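Local coordinates for phospholipase C-beta (PLC-beta) (Sepia officinalis, PDB 3QR0), which belongs to the multidomain phospholipase C-beta family, joining PH, EF-hand-like, TIM-barrel-type X and Y, and C2 regions, and carries a bound calcium ion, at residues A[309-314]-A[744-749]; A[316-321]-A[614-619]; A[642-647]-A[710-715]; A[716-721]-A[735-740]. All blocks are in the same frame, centred on the assembly; numbering follows the deposited sequence.

The four contacts illustrate how a multidomain chain is knitted together around one beta sandwich. Contact 4 is the hub: its centre lies about 14 Å from those of contacts 1, 2 and 3, and it touches all three. Met736 meets Leu313 of contact 1, Pro737 packs on Tyr616 and Arg318 of contact 2, and Leu738 lies against Val711 and Pro714 of contact 3. Contacts 1 and 2, with centres about 16 Å apart, meet through Thr314, whereas contact 3 stands about 24 Å from contact 2 and 26 Å from contact 1, centre to centre. The calcium ion is held by Asn339, Glu368, Asp370 and Glu417, none of which belongs to these contacts.

Contact 1: A[309-314]-A[744-749]; sequences EENNLT and GYRHVP. With GOL (glycerol), chain D.
Two torsions bring Asn311 and Arg746 together. In Asn311 the amide carbon swings opposite the backbone N (chi1 -159°), carrying ND2 to Tyr745 O; the arginine folds back at chi2 (-72°) and brings its guanidinium across that amide at a slant, the two planes only 15° apart. The bond from Asn311 ND2 to Tyr745 O (3.0 Å) is nearly straight and lies in the amide plane. Arg746 NH1 gives a weaker, bent bond to Asn311 O (3.0 Å). Asn311 OD1 sits over one face of the guanidinium, where no N-H points at it, and instead accepts from a glycerol hydroxyl and from Gln258. The same glycerol receives Arg746 NH2 through its O2 (2.9 Å). Leu313 supplies the apolar part: CD2 rests 3.8 Å from Val748 CG1 and 3.6 Å from His747 O. One water accepts from Leu313 N (3.0 Å) and lies 3.1 Å from His747 O, to which it can donate, tying the loop after helix 299-307 to the edge strand 746-751 of the C2 sandwich. With carbonyl oxygens of Asn311 and Pro743 and a glycerol hydroxyl around it, the arginine's charge is probably spread over neutral dipoles here.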
loop_
_atom_site.group_PDB
_atom_site.type_symbol
_atom_site.label_atom_id
_atom_site.label_comp_id
_atom_site.label_asym_id
_atom_site.label_seq_id
_atom_site.Cartn_x
_atom_site.Cartn_y
_atom_site.Cartn_z
ATOM N N GLU A 309 -8.123 13.919 13.313
ATOM C CA GLU A 309 -6.913 14.042 12.494
ATOM C C GLU A 309 -5.685 14.523 13.274
ATOM O O GLU A 309 -4.562 14.159 12.933
ATOM C CB GLU A 309 -7.152 14.963 11.286
ATOM C CG GLU A 309 -8.007 14.338 10.186
ATOM C CD GLU A 309 -7.517 12.954 9.795
ATOM O OE1 GLU A 309 -6.341 12.830 9.370
ATOM O OE2 GLU A 309 -8.303 11.990 9.937
ATOM N N GLU A 310 -5.895 15.334 14.309
ATOM C CA GLU A 310 -4.796 15.808 15.150
ATOM C C GLU A 310 -4.005 14.645 15.759
ATOM O O GLU A 310 -2.791 14.764 15.969
ATOM C CB GLU A 310 -5.324 16.693 16.280
ATOM C CG GLU A 310 -4.261 17.548 16.962
ATOM C CD GLU A 310 -3.741 18.667 16.073
ATOM O OE1 GLU A 310 -4.551 19.264 15.326
ATOM O OE2 GLU A 310 -2.526 18.948 16.126
ATOM N N ASN A 311 -4.696 13.538 16.036
ATOM C CA ASN A 311 -4.077 12.340 16.602
ATOM C C ASN A 311 -3.838 11.219 15.588
ATOM O O ASN A 311 -3.605 10.076 15.976
ATOM C CB ASN A 311 -4.921 11.796 17.763
ATOM C CG ASN A 311 -4.109 10.904 18.701
ATOM O OD1 ASN A 311 -2.982 11.241 19.056
ATOM N ND2 ASN A 311 -4.672 9.755 19.080
ATOM N N ASN A 312 -3.874 11.547 14.297
ATOM C CA ASN A 312 -3.592 10.570 13.239
ATOM C C ASN A 312 -2.219 9.928 13.453
ATOM O O ASN A 312 -1.216 10.624 13.653
ATOM C CB ASN A 312 -3.678 11.238 11.853
ATOM C CG ASN A 312 -3.833 10.228 10.706
ATOM O OD1 ASN A 312 -3.123 9.232 10.640
ATOM N ND2 ASN A 312 -4.749 10.507 9.791
ATOM N N LEU A 313 -2.181 8.599 13.428
ATOM C CA LEU A 313 -0.932 7.867 13.639
ATOM C C LEU A 313 0.069 8.078 12.496
ATOM O O LEU A 313 1.272 7.983 12.701
ATOM C CB LEU A 313 -1.208 6.370 13.843
ATOM C CG LEU A 313 -1.415 5.504 12.598
ATOM C CD1 LEU A 313 -0.078 5.143 11.941
ATOM C CD2 LEU A 313 -2.171 4.240 12.959
ATOM N N THR A 314 -0.433 8.374 11.299
ATOM C CA THR A 314 0.419 8.510 10.118
ATOM C C THR A 314 1.261 9.792 10.168
ATOM O O THR A 314 0.704 10.884 10.296
ATOM C CB THR A 314 -0.425 8.518 8.831
ATOM O OG1 THR A 314 -1.208 7.319 8.767
ATOM C CG2 THR A 314 0.468 8.615 7.591
ATOM N N GLY A 744 2.121 6.690 21.945
ATOM C CA GLY A 744 0.982 7.100 22.755
ATOM C C GLY A 744 -0.283 6.333 22.445
ATOM O O GLY A 744 -0.238 5.261 21.838
ATOM N N TYR A 745 -1.415 6.892 22.866
ATOM C CA TYR A 745 -2.715 6.314 22.567
ATOM C C TYR A 745 -3.099 6.631 21.131
ATOM O O TYR A 745 -3.189 7.800 20.744
ATOM C CB TYR A 745 -3.783 6.833 23.528
ATOM C CG TYR A 745 -3.627 6.321 24.940
ATOM C CD1 TYR A 745 -3.257 7.176 25.977
ATOM C CD2 TYR A 745 -3.841 4.975 25.241
ATOM C CE1 TYR A 745 -3.109 6.705 27.274
ATOM C CE2 TYR A 745 -3.694 4.496 26.541
ATOM C CZ TYR A 745 -3.326 5.367 27.547
ATOM O OH TYR A 745 -3.185 4.913 28.827
ATOM N N ARG A 746 -3.307 5.586 20.337
ATOM C CA ARG A 746 -3.604 5.753 18.920
ATOM C C ARG A 746 -4.734 4.845 18.482
ATOM O O ARG A 746 -4.770 3.675 18.857
ATOM C CB ARG A 746 -2.365 5.425 18.076
ATOM C CG ARG A 746 -1.164 6.305 18.335
ATOM C CD ARG A 746 -1.331 7.727 17.802
ATOM N NE ARG A 746 -0.254 8.579 18.294
ATOM C CZ ARG A 746 -0.051 9.846 17.953
ATOM N NH1 ARG A 746 -0.846 10.453 17.081
ATOM N NH2 ARG A 746 0.969 10.510 18.487
ATOM N N HIS A 747 -5.658 5.385 17.692
ATOM C CA HIS A 747 -6.522 4.545 16.874
ATOM C C HIS A 747 -5.751 4.153 15.628
ATOM O O HIS A 747 -5.022 4.962 15.050
ATOM C CB HIS A 747 -7.822 5.253 16.500
ATOM C CG HIS A 747 -8.748 5.438 17.657
ATOM N ND1 HIS A 747 -8.662 6.519 18.507
ATOM C CD2 HIS A 747 -9.764 4.672 18.118
ATOM C CE1 HIS A 747 -9.592 6.415 19.440
ATOM N NE2 HIS A 747 -10.275 5.306 19.226
ATOM N N VAL A 748 -5.924 2.903 15.218
ATOM C CA VAL A 748 -5.191 2.330 14.104
ATOM C C VAL A 748 -6.200 1.774 13.100
ATOM O O VAL A 748 -6.572 0.604 13.185
ATOM C CB VAL A 748 -4.255 1.200 14.601
ATOM C CG1 VAL A 748 -3.374 0.686 13.466
ATOM C CG2 VAL A 748 -3.400 1.685 15.761
ATOM N N PRO A 749 -6.684 2.624 12.168
ATOM C CA PRO A 749 -7.573 2.108 11.128
ATOM C C PRO A 749 -6.921 0.963 10.367
ATOM O O PRO A 749 -5.756 1.059 9.965
ATOM C CB PRO A 749 -7.802 3.323 10.221
ATOM C CG PRO A 749 -7.608 4.500 11.136
ATOM C CD PRO A 749 -6.522 4.087 12.080
HETATM C C1 GOL D . -0.541 14.401 18.427
HETATM O O1 GOL D . -0.903 13.232 19.135
HETATM C C2 GOL D . 0.237 14.014 17.171
HETATM O O2 GOL D . 1.375 13.273 17.548
HETATM C C3 GOL D . 0.666 15.254 16.392
HETATM O O3 GOL D . 1.246 14.875 15.161
HETATM O O HOH W 1 -4.988 7.752 16.263
HETATM O O HOH W 2 -4.705 7.085 12.842
#

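Contact 2: A[316-321]-A[614-619]; sequences MHRLDL and FEYNGC
Arg318 lays its NH1 over one face of the Tyr616 ring, 3.4 Å from CG and nearer the rim than the centre. The guanidinium is not flat on the ring: the planes are inclined by 31°, and the two side chains cross at about a right angle. A bend in the arginine at chi3 (68°) turns the end of the chain back over the tyrosine, while the ring presents its edge to the helix backbone, with CD1 3.7 Å from Leu319 N. The C2 sandwich covers this pair, and Arg318 NE makes a long, weak ion pair with Asp739.

Leu321 and Asn617 form the second pair, crossing at a slant, with Leu321 CG 3.5 Å from Asn617 O and CD2 3.8 Å from OD1. The amide of Asn617 is already engaged elsewhere, OD1 by Ala323 N and ND2 by Tyr622 O, which fixes its rotation. Between the two pairs the backbones come very close. Asn617 N donates to Arg318 O (2.8 Å) and Gly618 N to Leu319 O (2.8 Å), so successive amides of the loop after helix 605-613 serve successive carbonyls at the end of helix 316-319. Asn617 CA lies 3.4 Å from Asp320 O in a CA-H...O contact, and a water lies within hydrogen-bonding distance of both Arg318 O and Asn617 OD1 and can donate to either.

The chemistry is thus divided: backbone hydrogen bonds supply the direction and set the register, while the guanidinium over the ring face may add a weak electrostatic attraction.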
loop_
_atom_site.group_PDB
_atom_site.type_symbol
_atom_site.label_atom_id
_atom_site.label_comp_id
_atom_site.label_asym_id
_atom_site.label_seq_id
_atom_site.Cartn_x
_atom_site.Cartn_y
_atom_site.Cartn_z
ATOM N N MET A 316 2.768 12.678 8.626
ATOM C CA MET A 316 2.446 13.334 7.360
ATOM C C MET A 316 3.690 13.709 6.551
ATOM O O MET A 316 3.666 13.623 5.327
ATOM C CB MET A 316 1.547 14.556 7.596
ATOM C CG MET A 316 0.132 14.180 8.034
ATOM S SD MET A 316 -0.768 13.236 6.767
ATOM C CE MET A 316 -1.954 12.331 7.769
ATOM N N HIS A 317 4.775 14.081 7.233
ATOM C CA HIS A 317 6.033 14.413 6.555
ATOM C C HIS A 317 6.636 13.201 5.819
ATOM O O HIS A 317 7.359 13.370 4.836
ATOM C CB HIS A 317 7.054 15.041 7.532
ATOM C CG HIS A 317 7.629 14.077 8.527
ATOM N ND1 HIS A 317 6.950 13.681 9.661
ATOM C CD2 HIS A 317 8.819 13.429 8.557
ATOM C CE1 HIS A 317 7.694 12.829 10.343
ATOM N NE2 HIS A 317 8.833 12.657 9.694
ATOM N N ARG A 318 6.329 11.990 6.290
ATOM C CA ARG A 318 6.752 10.759 5.613
ATOM C C ARG A 318 5.766 10.313 4.533
ATOM O O ARG A 318 6.175 9.768 3.514
ATOM C CB ARG A 318 6.940 9.620 6.619
ATOM C CG ARG A 318 8.187 9.744 7.481
ATOM C CD ARG A 318 8.658 8.375 7.999
ATOM N NE ARG A 318 9.174 7.497 6.934
ATOM C CZ ARG A 318 8.593 6.374 6.486
ATOM N NH1 ARG A 318 7.437 5.927 6.984
ATOM N NH2 ARG A 318 9.181 5.675 5.516
ATOM N N LEU A 319 4.472 10.517 4.773
ATOM C CA LEU A 319 3.433 10.143 3.813
ATOM C C LEU A 319 3.571 10.962 2.534
ATOM O O LEU A 319 3.463 10.432 1.434
ATOM C CB LEU A 319 2.039 10.361 4.412
ATOM C CG LEU A 319 0.837 9.975 3.541
ATOM C CD1 LEU A 319 0.818 8.479 3.262
ATOM C CD2 LEU A 319 -0.462 10.407 4.203
ATOM N N ASP A 320 3.814 12.259 2.707
ATOM C CA ASP A 320 4.060 13.186 1.602
ATOM C C ASP A 320 5.315 12.760 0.846
ATOM O O ASP A 320 6.167 12.060 1.390
ATOM C CB ASP A 320 4.221 14.609 2.164
ATOM C CG ASP A 320 4.230 15.682 1.086
ATOM O OD1 ASP A 320 3.479 15.567 0.100
ATOM O OD2 ASP A 320 4.985 16.662 1.241
ATOM N N LEU A 321 5.431 13.174 -0.411
ATOM C CA LEU A 321 6.615 12.859 -1.202
ATOM C C LEU A 321 7.722 13.831 -0.799
ATOM O O LEU A 321 8.044 14.775 -1.520
ATOM C CB LEU A 321 6.303 12.913 -2.704
ATOM C CG LEU A 321 7.153 11.986 -3.578
ATOM C CD1 LEU A 321 6.536 11.841 -4.956
ATOM C CD2 LEU A 321 8.580 12.491 -3.676
ATOM N N PHE A 614 5.634 0.913 1.064
ATOM C CA PHE A 614 5.707 1.742 -0.141
ATOM C C PHE A 614 4.509 2.688 -0.326
ATOM O O PHE A 614 4.446 3.407 -1.325
ATOM C CB PHE A 614 5.921 0.872 -1.395
ATOM C CG PHE A 614 7.360 0.479 -1.622
ATOM C CD1 PHE A 614 8.310 1.436 -1.934
ATOM C CD2 PHE A 614 7.765 -0.845 -1.511
ATOM C CE1 PHE A 614 9.637 1.085 -2.143
ATOM C CE2 PHE A 614 9.087 -1.201 -1.716
ATOM C CZ PHE A 614 10.022 -0.234 -2.034
ATOM N N GLU A 615 3.575 2.703 0.624
ATOM C CA GLU A 615 2.563 3.752 0.671
ATOM C C GLU A 615 3.222 5.096 0.961
ATOM O O GLU A 615 2.767 6.133 0.484
ATOM C CB GLU A 615 1.511 3.480 1.749
ATOM C CG GLU A 615 0.359 4.482 1.690
ATOM C CD GLU A 615 -0.672 4.295 2.768
ATOM O OE1 GLU A 615 -0.360 3.696 3.821
ATOM O OE2 GLU A 615 -1.816 4.750 2.549
ATOM N N TYR A 616 4.301 5.062 1.741
ATOM C CA TYR A 616 4.993 6.277 2.160
ATOM C C TYR A 616 5.825 6.883 1.026
ATOM O O TYR A 616 5.994 6.277 -0.031
ATOM C CB TYR A 616 5.830 6.000 3.419
ATOM C CG TYR A 616 4.950 5.766 4.628
ATOM C CD1 TYR A 616 4.506 6.833 5.394
ATOM C CD2 TYR A 616 4.530 4.486 4.979
ATOM C CE1 TYR A 616 3.684 6.641 6.491
ATOM C CE2 TYR A 616 3.707 4.281 6.076
ATOM C CZ TYR A 616 3.285 5.369 6.826
ATOM O OH TYR A 616 2.473 5.196 7.917
ATOM N N ASN A 617 6.306 8.103 1.253
ATOM C CA ASN A 617 6.948 8.911 0.223
ATOM C C ASN A 617 6.054 9.074 -1.017
ATOM O O ASN A 617 6.482 8.852 -2.148
ATOM C CB ASN A 617 8.327 8.361 -0.147
ATOM C CG ASN A 617 9.206 9.404 -0.823
ATOM O OD1 ASN A 617 9.210 10.574 -0.429
ATOM N ND2 ASN A 617 9.949 8.988 -1.849
ATOM N N GLY A 618 4.805 9.459 -0.768
ATOM C CA GLY A 618 3.854 9.801 -1.827
ATOM C C GLY A 618 3.382 8.641 -2.673
ATOM O O GLY A 618 2.869 8.845 -3.772
ATOM N N CYS A 619 3.535 7.421 -2.165
ATOM C CA CYS A 619 3.303 6.216 -2.958
ATOM C C CYS A 619 4.064 6.279 -4.297
ATOM O O CYS A 619 3.578 5.830 -5.336
ATOM C CB CYS A 619 1.801 5.993 -3.167
ATOM S SG CYS A 619 1.371 4.270 -3.512
HETATM O O HOH W 3 8.898 10.934 2.525
#

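Contact 3: A[642-647]-A[710-715]; sequences STVDGV and KVVLPD
Leu713 pushes its CD2 into the crook of a turn, 3.6 Å from Val647 CG1 and 3.7 Å from Val644 CG2, so that a single methyl touches both valines. It gets there by a first torsion of -136°, away from the staggered positions. Beside it, Val712 CG1 comes to 3.3 Å from Ser642 O. Towards solvent, the extended Lys710 runs across Thr643 at about a right angle, its CE a tight 3.5 Å from Thr643 CG2.

Polar links between the two segments pass through water. One molecule is gripped three times: it accepts from Val644 N (2.7 Å) and donates to Val647 O (2.8 Å) and Val712 O (2.7 Å), which uses both its protons and links the turn to the Val712 carbonyl. A second accepts from Lys710 NZ (2.7 Å) and also from Thr643 N.

The next shell sets these groups in place. Residues 644-647 form a type II beta turn, closed by Val647 N on Val644 O, with Gly646 at the positive-phi position such a turn calls for; the turn brings both valines round to face Leu713. On the other side, the carboxylate of Asp681 receives the backbone N of Val712 through one oxygen and that of Leu713 through the other.

Phe628 of helix 627-630 packs on both Val647 and Leu713. The turn leads into strand 650-660, which lies antiparallel to the outermost strand 706-711, with a backbone bond between Gly650 and Val711, and the contact lies just beyond that end of the pair.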
loop_
_atom_site.group_PDB
_atom_site.type_symbol
_atom_site.label_atom_id
_atom_site.label_comp_id
_atom_site.label_asym_id
_atom_site.label_seq_id
_atom_site.Cartn_x
_atom_site.Cartn_y
_atom_site.Cartn_z
ATOM N N SER A 642 24.260 -6.829 17.917
ATOM C CA SER A 642 24.648 -5.764 18.832
ATOM C C SER A 642 24.351 -4.410 18.206
ATOM O O SER A 642 24.105 -4.308 16.998
ATOM C CB SER A 642 26.136 -5.874 19.158
ATOM O OG SER A 642 26.905 -5.805 17.968
ATOM N N THR A 643 24.387 -3.369 19.029
ATOM C CA THR A 643 24.105 -2.015 18.558
ATOM C C THR A 643 25.127 -1.590 17.500
ATOM O O THR A 643 26.298 -1.967 17.560
ATOM C CB THR A 643 24.097 -0.990 19.709
ATOM O OG1 THR A 643 25.396 -0.930 20.304
ATOM C CG2 THR A 643 23.072 -1.370 20.769
ATOM N N VAL A 644 24.659 -0.826 16.520
ATOM C CA VAL A 644 25.493 -0.345 15.429
ATOM C C VAL A 644 25.964 1.069 15.758
ATOM O O VAL A 644 25.156 1.927 16.110
ATOM C CB VAL A 644 24.706 -0.363 14.096
ATOM C CG1 VAL A 644 25.524 0.235 12.961
ATOM C CG2 VAL A 644 24.281 -1.788 13.762
ATOM N N ASP A 645 27.273 1.300 15.653
ATOM C CA ASP A 645 27.868 2.606 15.950
ATOM C C ASP A 645 27.254 3.660 15.036
ATOM O O ASP A 645 27.264 3.507 13.818
ATOM C CB ASP A 645 29.387 2.550 15.751
ATOM C CG ASP A 645 30.091 3.841 16.152
ATOM O OD1 ASP A 645 29.837 4.361 17.265
ATOM O OD2 ASP A 645 30.928 4.329 15.356
ATOM N N GLY A 646 26.710 4.717 15.634
ATOM C CA GLY A 646 26.107 5.814 14.876
ATOM C C GLY A 646 24.612 5.668 14.655
ATOM O O GLY A 646 23.992 6.548 14.064
ATOM N N VAL A 647 24.037 4.560 15.120
ATOM C CA VAL A 647 22.603 4.297 15.003
ATOM C C VAL A 647 22.051 3.984 16.387
ATOM O O VAL A 647 22.493 3.036 17.035
ATOM C CB VAL A 647 22.328 3.092 14.078
ATOM C CG1 VAL A 647 20.848 2.740 14.069
ATOM C CG2 VAL A 647 22.843 3.372 12.664
ATOM N N LYS A 710 14.746 -4.627 22.729
ATOM C CA LYS A 710 15.881 -4.014 22.050
ATOM C C LYS A 710 15.757 -4.164 20.544
ATOM O O LYS A 710 15.957 -5.251 20.005
ATOM C CB LYS A 710 17.194 -4.642 22.516
ATOM C CG LYS A 710 18.434 -3.996 21.898
ATOM C CD LYS A 710 19.723 -4.599 22.446
ATOM C CE LYS A 710 20.944 -3.832 21.946
ATOM N NZ LYS A 710 22.226 -4.484 22.362
ATOM N N VAL A 711 15.423 -3.067 19.874
ATOM C CA VAL A 711 15.430 -3.026 18.419
ATOM C C VAL A 711 16.761 -2.424 17.976
ATOM O O VAL A 711 16.971 -1.213 18.088
ATOM C CB VAL A 711 14.262 -2.187 17.874
ATOM C CG1 VAL A 711 14.236 -2.247 16.346
ATOM C CG2 VAL A 711 12.941 -2.673 18.468
ATOM N N VAL A 712 17.658 -3.279 17.486
ATOM C CA VAL A 712 18.997 -2.857 17.074
ATOM C C VAL A 712 19.000 -1.795 15.969
ATOM O O VAL A 712 19.746 -0.822 16.057
ATOM C CB VAL A 712 19.852 -4.063 16.625
ATOM C CG1 VAL A 712 21.081 -3.594 15.847
ATOM C CG2 VAL A 712 20.261 -4.899 17.836
ATOM N N LEU A 713 18.173 -1.980 14.940
ATOM C CA LEU A 713 18.143 -1.063 13.793
ATOM C C LEU A 713 16.713 -0.630 13.463
ATOM O O LEU A 713 16.086 -1.159 12.541
ATOM C CB LEU A 713 18.815 -1.711 12.572
ATOM C CG LEU A 713 19.761 -0.807 11.773
ATOM C CD1 LEU A 713 19.077 0.475 11.337
ATOM C CD2 LEU A 713 21.015 -0.502 12.580
ATOM N N PRO A 714 16.188 0.346 14.218
ATOM C CA PRO A 714 14.810 0.791 14.021
ATOM C C PRO A 714 14.458 1.222 12.587
ATOM O O PRO A 714 13.374 0.902 12.110
ATOM C CB PRO A 714 14.690 1.974 14.984
ATOM C CG PRO A 714 15.649 1.661 16.068
ATOM C CD PRO A 714 16.812 1.008 15.378
ATOM N N ASP A 715 15.360 1.922 11.904
ATOM C CA ASP A 715 15.036 2.460 10.576
ATOM C C ASP A 715 14.922 1.400 9.477
ATOM O O ASP A 715 14.423 1.703 8.397
ATOM C CB ASP A 715 16.025 3.558 10.164
ATOM C CG ASP A 715 15.827 4.858 10.952
ATOM O OD1 ASP A 715 14.763 5.023 11.608
ATOM O OD2 ASP A 715 16.742 5.710 10.915
HETATM O O HOH W 4 24.916 -4.294 21.828
HETATM O O HOH W 5 22.143 0.238 16.828
#

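Contact 4: A[716-721]-A[735-740]; sequences LAVVRI and VMPLDG
Ala717 O is gripped twice, by Leu738 N at 3.1 Å in an almost perfectly straight bond (178°) and by a water, 2.7 Å from Ala717 O, which can donate to it and accepts from Asp739 N. Further along, Val719 and Met736 form the hydrogen-bonded pair of an antiparallel bridge: Met736 N reaches Val719 O (2.8 Å) nearly in line with the carbonyl, while Val719 N approaches Met736 O (3.0 Å) from above its carbonyl plane. Non-hydrogen-bonded pairs flank them, Val718 with Pro737 and Arg720 with Val735.

On one face, Val719 CG1 rests on Met736 CB (3.7 Å), and the methionine, bent at chi3 (-74°), brings CE to 3.8 Å from Ile721 CD1. On the other, Val735 splits its branches, CG1 against Val718 CB and CG2 against Arg720 CD (3.9 Å). The arginine stretches on to bond His733 and Tyr676. That face is covered by helix 605-613, through Val613 on Val718 and Val735.

The Val719 face looks inward, to Ile654 of strand 650-660 in the facing sheet, and Leu738 likewise meets Ile652. Strands 718-725 and 730-737 thus make a beta hairpin at the edge of one four-stranded sheet, the arrangement of the antiparallel beta sandwich of a C2 domain.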
loop_
_atom_site.group_PDB
_atom_site.type_symbol
_atom_site.label_atom_id
_atom_site.label_comp_id
_atom_site.label_asym_id
_atom_site.label_seq_id
_atom_site.Cartn_x
_atom_site.Cartn_y
_atom_site.Cartn_z
ATOM N N LEU A 716 15.364 0.172 9.745
ATOM C CA LEU A 716 15.136 -0.954 8.830
ATOM C C LEU A 716 13.900 -1.791 9.209
ATOM O O LEU A 716 13.572 -2.762 8.521
ATOM C CB LEU A 716 16.372 -1.865 8.780
ATOM C CG LEU A 716 17.606 -1.338 8.034
ATOM C CD1 LEU A 716 18.751 -2.327 8.176
ATOM C CD2 LEU A 716 17.308 -1.085 6.556
ATOM N N ALA A 717 13.206 -1.404 10.276
ATOM C CA ALA A 717 12.157 -2.236 10.855
ATOM C C ALA A 717 10.766 -1.639 10.719
ATOM O O ALA A 717 10.595 -0.416 10.638
ATOM C CB ALA A 717 12.459 -2.501 12.324
ATOM N N VAL A 718 9.773 -2.523 10.715
ATOM C CA VAL A 718 8.381 -2.134 10.827
ATOM C C VAL A 718 7.715 -2.964 11.911
ATOM O O VAL A 718 8.105 -4.112 12.153
ATOM C CB VAL A 718 7.633 -2.319 9.494
ATOM C CG1 VAL A 718 8.335 -1.550 8.393
ATOM C CG2 VAL A 718 7.510 -3.806 9.125
ATOM N N VAL A 719 6.733 -2.369 12.578
ATOM C CA VAL A 719 5.854 -3.093 13.478
ATOM C C VAL A 719 4.518 -3.252 12.769
ATOM O O VAL A 719 4.101 -2.372 11.992
ATOM C CB VAL A 719 5.714 -2.384 14.856
ATOM C CG1 VAL A 719 5.044 -1.015 14.717
ATOM C CG2 VAL A 719 4.953 -3.266 15.830
ATOM N N ARG A 720 3.872 -4.393 12.993
ATOM C CA ARG A 720 2.662 -4.732 12.273
ATOM C C ARG A 720 1.602 -5.287 13.208
ATOM O O ARG A 720 1.874 -6.214 13.972
ATOM C CB ARG A 720 2.969 -5.767 11.194
ATOM C CG ARG A 720 1.791 -6.083 10.311
ATOM C CD ARG A 720 2.192 -6.971 9.163
ATOM N NE ARG A 720 1.024 -7.423 8.415
ATOM C CZ ARG A 720 0.761 -8.684 8.078
ATOM N NH1 ARG A 720 1.577 -9.679 8.415
ATOM N NH2 ARG A 720 -0.341 -8.950 7.397
ATOM N N ILE A 721 0.400 -4.720 13.125
ATOM C CA ILE A 721 -0.772 -5.225 13.843
ATOM C C ILE A 721 -1.626 -6.046 12.879
ATOM O O ILE A 721 -1.965 -5.565 11.800
ATOM C CB ILE A 721 -1.613 -4.062 14.426
ATOM C CG1 ILE A 721 -0.852 -3.368 15.562
ATOM C CG2 ILE A 721 -2.960 -4.568 14.947
ATOM C CD1 ILE A 721 -1.580 -2.134 16.141
ATOM N N VAL A 735 0.668 -1.710 8.906
ATOM C CA VAL A 735 2.123 -1.680 8.983
ATOM C C VAL A 735 2.567 -0.274 9.382
ATOM O O VAL A 735 2.146 0.711 8.772
ATOM C CB VAL A 735 2.756 -2.078 7.628
ATOM C CG1 VAL A 735 4.267 -1.883 7.646
ATOM C CG2 VAL A 735 2.425 -3.528 7.294
ATOM N N MET A 736 3.400 -0.192 10.416
ATOM C CA MET A 736 3.892 1.074 10.934
ATOM C C MET A 736 5.424 1.047 10.971
ATOM O O MET A 736 6.010 0.451 11.868
ATOM C CB MET A 736 3.336 1.308 12.339
ATOM C CG MET A 736 1.832 1.558 12.371
ATOM S SD MET A 736 1.187 1.617 14.056
ATOM C CE MET A 736 1.227 -0.121 14.481
ATOM N N PRO A 737 6.080 1.673 9.980
ATOM C CA PRO A 737 7.544 1.749 10.005
ATOM C C PRO A 737 8.023 2.488 11.249
ATOM O O PRO A 737 7.400 3.472 11.642
ATOM C CB PRO A 737 7.871 2.545 8.738
ATOM C CG PRO A 737 6.684 2.358 7.858
ATOM C CD PRO A 737 5.525 2.334 8.788
ATOM N N LEU A 738 9.100 2.012 11.873
ATOM C CA LEU A 738 9.596 2.626 13.110
ATOM C C LEU A 738 10.249 3.978 12.845
ATOM O O LEU A 738 10.345 4.801 13.750
ATOM C CB LEU A 738 10.581 1.716 13.841
ATOM C CG LEU A 738 10.113 0.319 14.248
ATOM C CD1 LEU A 738 11.094 -0.263 15.262
ATOM C CD2 LEU A 738 8.691 0.324 14.802
ATOM N N ASP A 739 10.708 4.190 11.613
ATOM C CA ASP A 739 11.127 5.515 11.159
ATOM C C ASP A 739 9.881 6.407 11.124
ATOM O O ASP A 739 9.042 6.276 10.241
ATOM C CB ASP A 739 11.776 5.413 9.769
ATOM C CG ASP A 739 12.262 6.759 9.227
ATOM O OD1 ASP A 739 12.562 6.823 8.009
ATOM O OD2 ASP A 739 12.348 7.746 9.992
ATOM N N GLY A 740 9.755 7.285 12.112
ATOM C CA GLY A 740 8.631 8.220 12.178
ATOM C C GLY A 740 7.395 7.728 12.916
ATOM O O GLY A 740 6.387 8.434 12.955
HETATM O O HOH W 6 11.431 1.974 9.658
#